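Local coordinates for erythrocyte membrane protein 1 (Plasmodium falciparum, PDB 2XU0) that probably binds receptors on host cells, its N-terminal segment and Duffy-binding-like domain forming the part of this adhesion protein involved in heparin-sensitive rosetting, at residues A[396-399]-A[400-404]; A[413-416]-A[417-421]; A[430-433]-A[434-437]. The protein carries 10 engineered substitutions. All coordinates share one frame; numbering follows the deposited sequence.

Overall arrangement
All three contacts are local, each between neighbouring turns of one helix, interaction 2 beginning in the turn that leads into it, and all lie in the C-terminal subdomain of the Duffy-binding-like domain. Interaction 1 belongs to the long helix 371-407, whose outer side carries the bound proline; the helices of interactions 2 and 3 follow it in sequence and pack on it. The centres of interactions 1 and 2 are 12 Å apart, and Glu-401 CB lies 3.4 Å from Tyr-418 OH. Interaction 3 is centred 15 Å from interaction 1, where the rings of Tyr-398 and Phe-432 stack. Interactions 2 and 3 do not touch, their nearest atoms being about 5 Å apart. A magnesium ion lies about 9 Å from the Lys-397 side chain.

Interaction 1: residues A[396-399]-A[400-404]; sequences LKYS and MEIQK. With PRO (proline), chain B.
Met-400 and Leu-396, one turn apart on the long alpha-helix 371-407 of the Duffy-binding-like domain, share a free proline molecule bound on the helix surface. Leu-396 offers CD2 to the ligand's CG at 3.9 Å, and the Met-400 thioether lies by the proline's carboxylate, SD 3.6 Å from ligand O. The long, unbranched Met-400 chain runs along the ligand, CG 3.7 Å from the proline CD, and its apolar carbons suit the pyrrolidine ring. Asn-126 and Gly-127 hold the ligand through their backbone N atoms, and Ala-125 also belongs to the pocket. The helix beneath is regular: Met-400 N donates to Leu-396 O at 3.0 Å.

On the inner side, Tyr-398 has CG anti to the backbone N (chi1 -176°), which carries its ring to Ile-402, where CE2 meets CG1 at 3.5 Å. Its hydroxyl bonds to Tyr-426 O, so the phenol spans an apolar interior and still satisfies its polar end.

Lys-397 and Glu-401 are joined through a water rather than directly. Lys-397 NZ donates to it at 2.9 Å, and the water donates to Glu-401 OE2 at 2.6 Å. Poorly ordered Lys-404 makes a probably mobile salt bridge, its NZ 3.0 Å from Glu-401 OE1, above the carboxylate plane.

Interaction 2: residues A[413-416]-A[417-421]; sequences YDKE and FYENL
Glu-416 O is gripped twice by Asn-420, in the first turns of the alpha-helix 415-423 of the Duffy-binding-like domain. The backbone N of Asn-420 makes the usual i to i+4 bond, and its side-chain ND2 adds a second, 3.1 Å from Glu-416 O, with an N-H...O angle of 162°. The two donors come from opposite faces of the carbonyl plane. Asparagine suits this place because its short amide can fold back onto its own helix; chi1 of -86° sets CG beside the backbone N, and the acceptor lies close to the amide plane.

At the 413-417 turn, water 3 links Tyr-413 O to Phe-417 N, accepting from the latter at 2.9 Å. In the Glu-419 conformer modelled here, OE2 is bonded to Trp-405 NE1 and lies 3.7 Å from Lys-415 CG, so the aliphatic part of the lysine passes the carboxylate while Lys-415 NZ turns to Asn-410 O. The approach of this carboxylate to that of Glu-416 is doubtful, since it holds for one conformer only.

Tyr-418 N donates to Asp-414 O at 3.2 Å, and the same oxygen sits at the edge of the Tyr-418 ring, 3.4 Å from CD2. The ring packs on helices 311-338 and 371-407, while the Tyr-418 hydroxyl, OH, meets water 4 at 2.6 Å.

Interaction 3: residues A[430-433]-A[434-437]; sequences DKFL and NLLN
Apolar packing dominates where Phe-432 meets Leu-435 and Leu-436 on the short alpha-helix 429-437, a late helix of the Duffy-binding-like domain. A chi1 of -178° puts the phenyl ring beside the carbonyl carbon and sends it along the helix toward both leucines. Its CD1 lies 4.1 Å from Leu-435 CD1, the two side chains crossing at about a right angle, and its CE2 lies 4.0 Å from Leu-436 CG. Leu-433 CD2 meets Leu-436 CD1 at 3.8 Å. Leucine suits these positions because its compact branched end fills space between helices: Leu-435 touches helix 22-39, Leu-436 also helix 311-338, and Leu-433 helix 371-407.

Backbone hydrogen bonds form the second group. Asn-437 N donates to Leu-433 O at 3.0 Å and Asn-434 N to Asp-430 O at 3.2 Å. Between them Phe-432 O receives two weak bonds, from Leu-435 N and Leu-436 N.

Polar side chains occupy the remaining positions. Asn-434 lies alongside Lys-431, pointing the same way, with OD1 4.1 Å from CD. Asn-437 uses both ends of its amide, OD1 accepting from Phe-454 N and ND2 donating to Asp-453 OD1.

The chemistry thus divides the short helix: Leu-435 and Leu-436 reach helix 22-39 of the N-terminal segment, Phe-432 and Leu-433 face helices of the domain, and the amide of Asn-437 ties the last turn to the loop holding Asp-453 and Phe-454.

Interaction 1: residues A[396-399]-A[400-404]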
loop_
_atom_site.group_PDB
_atom_site.type_symbol
_atom_site.label_atom_id
_atom_site.label_comp_id
_atom_site.label_asym_id
_atom_site.label_seq_id
_atom_site.Cartn_x
_atom_site.Cartn_y
_atom_site.Cartn_z
ATOM N N LEU A 396 -16.281 4.223 4.317
ATOM C CA LEU A 396 -16.910 5.532 4.464
ATOM C C LEU A 396 -16.095 6.618 3.741
ATOM O O LEU A 396 -16.676 7.461 3.054
ATOM C CB LEU A 396 -17.075 5.901 5.961
ATOM C CG LEU A 396 -18.127 5.129 6.730
ATOM C CD1 LEU A 396 -17.913 5.265 8.218
ATOM C CD2 LEU A 396 -19.514 5.620 6.394
ATOM N N LYS A 397 -14.773 6.601 3.901
ATOM C CA LYS A 397 -13.902 7.583 3.264
ATOM C C LYS A 397 -14.042 7.528 1.750
ATOM O O LYS A 397 -13.975 8.573 1.116
ATOM C CB LYS A 397 -12.421 7.390 3.679
ATOM C CG LYS A 397 -11.486 8.567 3.246
ATOM C CD LYS A 397 -11.900 9.848 3.926
ATOM C CE LYS A 397 -10.939 10.992 3.800
ATOM N NZ LYS A 397 -11.458 12.165 4.551
ATOM N N TYR A 398 -14.188 6.314 1.175
ATOM C CA TYR A 398 -14.367 6.096 -0.254
ATOM C C TYR A 398 -15.629 6.819 -0.727
ATOM O O TYR A 398 -15.575 7.605 -1.678
ATOM C CB TYR A 398 -14.417 4.592 -0.619
ATOM C CG TYR A 398 -14.510 4.375 -2.113
ATOM C CD1 TYR A 398 -13.374 4.432 -2.914
ATOM C CD2 TYR A 398 -15.749 4.296 -2.753
ATOM C CE1 TYR A 398 -13.458 4.327 -4.304
ATOM C CE2 TYR A 398 -15.842 4.151 -4.141
ATOM C CZ TYR A 398 -14.694 4.186 -4.915
ATOM O OH TYR A 398 -14.758 4.079 -6.287
ATOM N N SER A 399 -16.756 6.563 -0.048
ATOM C CA SER A 399 -18.026 7.216 -0.353
ATOM C C SER A 399 -17.866 8.764 -0.314
ATOM O O SER A 399 -18.282 9.447 -1.242
ATOM C CB SER A 399 -19.081 6.742 0.643
ATOM O OG SER A 399 -20.315 7.398 0.413
ATOM N N MET A 400 -17.207 9.284 0.724
ATOM C CA MET A 400 -16.929 10.699 0.922
ATOM C C MET A 400 -16.084 11.295 -0.214
ATOM O O MET A 400 -16.407 12.383 -0.660
ATOM C CB MET A 400 -16.243 10.928 2.269
ATOM C CG MET A 400 -17.182 10.720 3.454
ATOM S SD MET A 400 -16.280 10.511 4.998
ATOM C CE MET A 400 -15.780 12.210 5.315
ATOM N N GLU A 401 -15.021 10.572 -0.691
ATOM C CA GLU A 401 -14.178 11.024 -1.810
ATOM C C GLU A 401 -14.991 11.091 -3.101
ATOM O O GLU A 401 -14.880 12.071 -3.827
ATOM C CB GLU A 401 -12.895 10.158 -1.966
ATOM C CG GLU A 401 -11.937 10.278 -0.789
ATOM C CD GLU A 401 -11.436 11.692 -0.531
ATOM O OE1 GLU A 401 -10.443 12.096 -1.170
ATOM O OE2 GLU A 401 -12.046 12.405 0.296
ATOM N N ILE A 402 -15.828 10.073 -3.358
ATOM C CA ILE A 402 -16.733 10.008 -4.504
ATOM C C ILE A 402 -17.757 11.187 -4.442
ATOM O O ILE A 402 -17.975 11.854 -5.459
ATOM C CB ILE A 402 -17.422 8.607 -4.569
ATOM C CG1 ILE A 402 -16.475 7.503 -5.091
ATOM C CG2 ILE A 402 -18.749 8.635 -5.365
ATOM C CD1 ILE A 402 -15.962 7.625 -6.582
ATOM N N GLN A 403 -18.356 11.439 -3.248
ATOM C CA GLN A 403 -19.341 12.522 -3.002
ATOM C C GLN A 403 -18.721 13.902 -3.166
ATOM O O GLN A 403 -19.377 14.816 -3.683
ATOM C CB GLN A 403 -20.001 12.413 -1.606
ATOM C CG GLN A 403 -20.979 11.239 -1.434
ATOM C CD GLN A 403 -22.002 11.132 -2.541
ATOM O OE1 GLN A 403 -22.067 10.125 -3.249
ATOM N NE2 GLN A 403 -22.793 12.180 -2.744
ATOM N N LYS A 404 -17.461 14.051 -2.719
ATOM C CA LYS A 404 -16.697 15.279 -2.860
ATOM C C LYS A 404 -16.579 15.584 -4.371
ATOM O O LYS A 404 -16.800 16.722 -4.765
ATOM C CB LYS A 404 -15.319 15.113 -2.202
ATOM C CG LYS A 404 -14.333 16.236 -2.482
ATOM C CD LYS A 404 -12.943 15.920 -1.959
ATOM C CE LYS A 404 -12.213 14.904 -2.807
ATOM N NZ LYS A 404 -10.799 14.802 -2.393
HETATM N N PRO B . -19.561 11.425 7.129
HETATM C CA PRO B . -19.886 10.492 8.223
HETATM C C PRO B . -18.626 9.997 8.935
HETATM O O PRO B . -17.549 9.938 8.276
HETATM C CB PRO B . -20.626 9.338 7.507
HETATM C CG PRO B . -20.229 9.443 6.049
HETATM C CD PRO B . -19.980 10.908 5.806
HETATM O OXT PRO B . -18.725 9.622 10.130
HETATM O O HOH W 1 -13.178 13.216 2.480
HETATM O O HOH W 2 -20.984 7.757 -2.731
#

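Interaction 2: residues A[413-416]-A[417-421]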
loop_
_atom_site.group_PDB
_atom_site.type_symbol
_atom_site.label_atom_id
_atom_site.label_comp_id
_atom_site.label_asym_id
_atom_site.label_seq_id
_atom_site.Cartn_x
_atom_site.Cartn_y
_atom_site.Cartn_z
ATOM N N TYR A 413 -6.506 18.564 -7.749
ATOM C CA TYR A 413 -5.623 17.565 -8.380
ATOM C C TYR A 413 -6.214 16.156 -8.612
ATOM O O TYR A 413 -5.884 15.518 -9.621
ATOM C CB TYR A 413 -4.211 17.514 -7.735
ATOM C CG TYR A 413 -4.192 17.303 -6.232
ATOM C CD1 TYR A 413 -4.211 16.022 -5.685
ATOM C CD2 TYR A 413 -4.127 18.383 -5.359
ATOM C CE1 TYR A 413 -4.188 15.824 -4.300
ATOM C CE2 TYR A 413 -4.077 18.200 -3.977
ATOM C CZ TYR A 413 -4.115 16.921 -3.450
ATOM O OH TYR A 413 -4.072 16.772 -2.083
ATOM N N ASP A 414 -7.100 15.695 -7.707
ATOM C CA ASP A 414 -7.719 14.362 -7.792
ATOM C C ASP A 414 -9.014 14.296 -8.605
ATOM O O ASP A 414 -9.520 13.191 -8.826
ATOM C CB ASP A 414 -7.980 13.816 -6.374
ATOM C CG ASP A 414 -6.758 13.369 -5.594
ATOM O OD1 ASP A 414 -5.702 13.125 -6.222
ATOM O OD2 ASP A 414 -6.872 13.212 -4.361
ATOM N N LYS A 415 -9.574 15.460 -9.014
ATOM C CA LYS A 415 -10.854 15.547 -9.743
ATOM C C LYS A 415 -10.935 14.677 -10.997
ATOM O O LYS A 415 -11.832 13.847 -11.061
ATOM C CB LYS A 415 -11.242 17.001 -10.050
ATOM C CG LYS A 415 -12.734 17.200 -10.243
ATOM C CD LYS A 415 -13.057 18.627 -10.619
ATOM C CE LYS A 415 -14.518 18.942 -10.402
ATOM N NZ LYS A 415 -14.841 20.337 -10.804
ATOM N N GLU A 416 -9.990 14.814 -11.960
ATOM C CA GLU A 416 -10.005 14.004 -13.193
ATOM C C GLU A 416 -9.985 12.512 -12.909
ATOM O O GLU A 416 -10.636 11.762 -13.645
ATOM C CB GLU A 416 -8.860 14.361 -14.148
ATOM C CG GLU A 416 -9.037 15.665 -14.911
ATOM C CD GLU A 416 -10.052 15.660 -16.042
ATOM O OE1 GLU A 416 -10.585 16.748 -16.356
ATOM O OE2 GLU A 416 -10.306 14.579 -16.623
ATOM N N PHE A 417 -9.228 12.066 -11.862
ATOM C CA PHE A 417 -9.162 10.627 -11.537
ATOM C C PHE A 417 -10.529 10.091 -11.121
ATOM O O PHE A 417 -10.977 9.078 -11.652
ATOM C CB PHE A 417 -8.129 10.340 -10.440
ATOM C CG PHE A 417 -7.736 8.889 -10.405
ATOM C CD1 PHE A 417 -6.526 8.467 -10.950
ATOM C CD2 PHE A 417 -8.535 7.948 -9.758
ATOM C CE1 PHE A 417 -6.150 7.131 -10.886
ATOM C CE2 PHE A 417 -8.160 6.609 -9.700
ATOM C CZ PHE A 417 -6.982 6.207 -10.285
ATOM N N TYR A 418 -11.185 10.772 -10.176
ATOM C CA TYR A 418 -12.515 10.384 -9.704
ATOM C C TYR A 418 -13.547 10.497 -10.853
ATOM O O TYR A 418 -14.451 9.669 -10.905
ATOM C CB TYR A 418 -12.911 11.106 -8.403
ATOM C CG TYR A 418 -12.205 10.547 -7.182
ATOM C CD1 TYR A 418 -12.628 9.360 -6.587
ATOM C CD2 TYR A 418 -11.132 11.219 -6.602
ATOM C CE1 TYR A 418 -11.965 8.832 -5.473
ATOM C CE2 TYR A 418 -10.484 10.716 -5.473
ATOM C CZ TYR A 418 -10.896 9.516 -4.919
ATOM O OH TYR A 418 -10.235 9.002 -3.825
ATOM N N GLU A 419 -13.323 11.419 -11.841
ATOM C CA GLU A 419 -14.172 11.549 -13.048
ATOM C C GLU A 419 -14.089 10.205 -13.817
ATOM O O GLU A 419 -15.116 9.642 -14.174
ATOM C CB GLU A 419 -13.673 12.711 -13.950
ATOM C CG GLU A 419 -14.683 13.827 -14.173
ATOM C CD GLU A 419 -14.207 15.226 -13.822
ATOM O OE1 GLU A 419 -13.222 15.700 -14.437
ATOM O OE2 GLU A 419 -14.854 15.874 -12.968
ATOM N N ASN A 420 -12.864 9.667 -14.001
ATOM C CA ASN A 420 -12.625 8.391 -14.676
ATOM C C ASN A 420 -13.197 7.176 -13.960
ATOM O O ASN A 420 -13.639 6.263 -14.639
ATOM C CB ASN A 420 -11.151 8.189 -14.971
ATOM C CG ASN A 420 -10.744 8.817 -16.268
ATOM O OD1 ASN A 420 -10.860 8.205 -17.337
ATOM N ND2 ASN A 420 -10.307 10.072 -16.208
ATOM N N LEU A 421 -13.159 7.135 -12.609
ATOM C CA LEU A 421 -13.728 6.033 -11.813
ATOM C C LEU A 421 -15.229 5.968 -12.033
ATOM O O LEU A 421 -15.796 4.879 -12.128
ATOM C CB LEU A 421 -13.481 6.238 -10.300
ATOM C CG LEU A 421 -12.155 5.812 -9.730
ATOM C CD1 LEU A 421 -12.053 6.254 -8.299
ATOM C CD2 LEU A 421 -11.962 4.290 -9.831
HETATM O O HOH W 3 -6.788 13.473 -11.286
HETATM O O HOH W 4 -8.672 10.743 -2.670
#

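Interaction 3: residues A[430-433]-A[434-437]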
loop_
_atom_site.group_PDB
_atom_site.type_symbol
_atom_site.label_atom_id
_atom_site.label_comp_id
_atom_site.label_asym_id
_atom_site.label_seq_id
_atom_site.Cartn_x
_atom_site.Cartn_y
_atom_site.Cartn_z
ATOM N N ASP A 430 -19.717 -0.789 -3.934
ATOM C CA ASP A 430 -19.827 -2.210 -4.243
ATOM C C ASP A 430 -18.939 -2.575 -5.441
ATOM O O ASP A 430 -18.228 -3.570 -5.350
ATOM C CB ASP A 430 -21.289 -2.607 -4.514
ATOM C CG ASP A 430 -22.311 -2.093 -3.502
ATOM O OD1 ASP A 430 -22.389 -0.848 -3.303
ATOM O OD2 ASP A 430 -23.082 -2.922 -2.963
ATOM N N LYS A 431 -18.934 -1.760 -6.536
ATOM C CA LYS A 431 -18.078 -2.042 -7.699
ATOM C C LYS A 431 -16.591 -1.863 -7.364
ATOM O O LYS A 431 -15.768 -2.624 -7.846
ATOM C CB LYS A 431 -18.482 -1.226 -8.942
ATOM C CG LYS A 431 -19.956 -1.362 -9.323
ATOM C CD LYS A 431 -20.348 -2.746 -9.852
ATOM C CE LYS A 431 -21.842 -2.966 -9.775
ATOM N NZ LYS A 431 -22.268 -4.177 -10.526
ATOM N N PHE A 432 -16.255 -0.873 -6.530
ATOM C CA PHE A 432 -14.879 -0.659 -6.104
ATOM C C PHE A 432 -14.416 -1.794 -5.172
ATOM O O PHE A 432 -13.252 -2.184 -5.243
ATOM C CB PHE A 432 -14.662 0.755 -5.487
ATOM C CG PHE A 432 -13.212 0.963 -5.098
ATOM C CD1 PHE A 432 -12.275 1.369 -6.039
ATOM C CD2 PHE A 432 -12.777 0.701 -3.799
ATOM C CE1 PHE A 432 -10.919 1.475 -5.701
ATOM C CE2 PHE A 432 -11.432 0.819 -3.460
ATOM C CZ PHE A 432 -10.508 1.208 -4.414
ATOM N N LEU A 433 -15.321 -2.333 -4.317
ATOM C CA LEU A 433 -14.999 -3.433 -3.420
ATOM C C LEU A 433 -14.683 -4.735 -4.173
ATOM O O LEU A 433 -13.815 -5.483 -3.720
ATOM C CB LEU A 433 -16.040 -3.651 -2.288
ATOM C CG LEU A 433 -16.145 -2.539 -1.222
ATOM C CD1 LEU A 433 -17.261 -2.839 -0.208
ATOM C CD2 LEU A 433 -14.848 -2.356 -0.463
ATOM N N ASN A 434 -15.313 -4.942 -5.346
ATOM C CA ASN A 434 -15.060 -6.077 -6.247
ATOM C C ASN A 434 -13.621 -6.020 -6.733
ATOM O O ASN A 434 -13.002 -7.059 -6.868
ATOM C CB ASN A 434 -15.983 -6.044 -7.495
ATOM C CG ASN A 434 -17.463 -6.230 -7.269
ATOM O OD1 ASN A 434 -18.287 -5.791 -8.079
ATOM N ND2 ASN A 434 -17.845 -6.925 -6.207
ATOM N N LEU A 435 -13.079 -4.815 -6.979
ATOM C CA LEU A 435 -11.677 -4.648 -7.402
ATOM C C LEU A 435 -10.726 -5.120 -6.282
ATOM O O LEU A 435 -9.699 -5.748 -6.570
ATOM C CB LEU A 435 -11.380 -3.176 -7.751
ATOM C CG LEU A 435 -12.207 -2.517 -8.869
ATOM C CD1 LEU A 435 -11.669 -1.111 -9.195
ATOM C CD2 LEU A 435 -12.337 -3.412 -10.117
ATOM N N LEU A 436 -11.084 -4.832 -5.010
ATOM C CA LEU A 436 -10.286 -5.251 -3.860
ATOM C C LEU A 436 -10.299 -6.770 -3.749
ATOM O O LEU A 436 -9.241 -7.359 -3.516
ATOM C CB LEU A 436 -10.728 -4.567 -2.545
ATOM C CG LEU A 436 -10.641 -3.033 -2.500
ATOM C CD1 LEU A 436 -11.116 -2.535 -1.173
ATOM C CD2 LEU A 436 -9.212 -2.508 -2.821
ATOM N N ASN A 437 -11.465 -7.396 -3.973
ATOM C CA ASN A 437 -11.631 -8.869 -4.028
ATOM C C ASN A 437 -10.701 -9.485 -5.067
ATOM O O ASN A 437 -10.227 -10.603 -4.893
ATOM C CB ASN A 437 -13.087 -9.248 -4.428
ATOM C CG ASN A 437 -14.104 -8.973 -3.348
ATOM O OD1 ASN A 437 -13.746 -8.575 -2.232
ATOM N ND2 ASN A 437 -15.401 -9.114 -3.664
#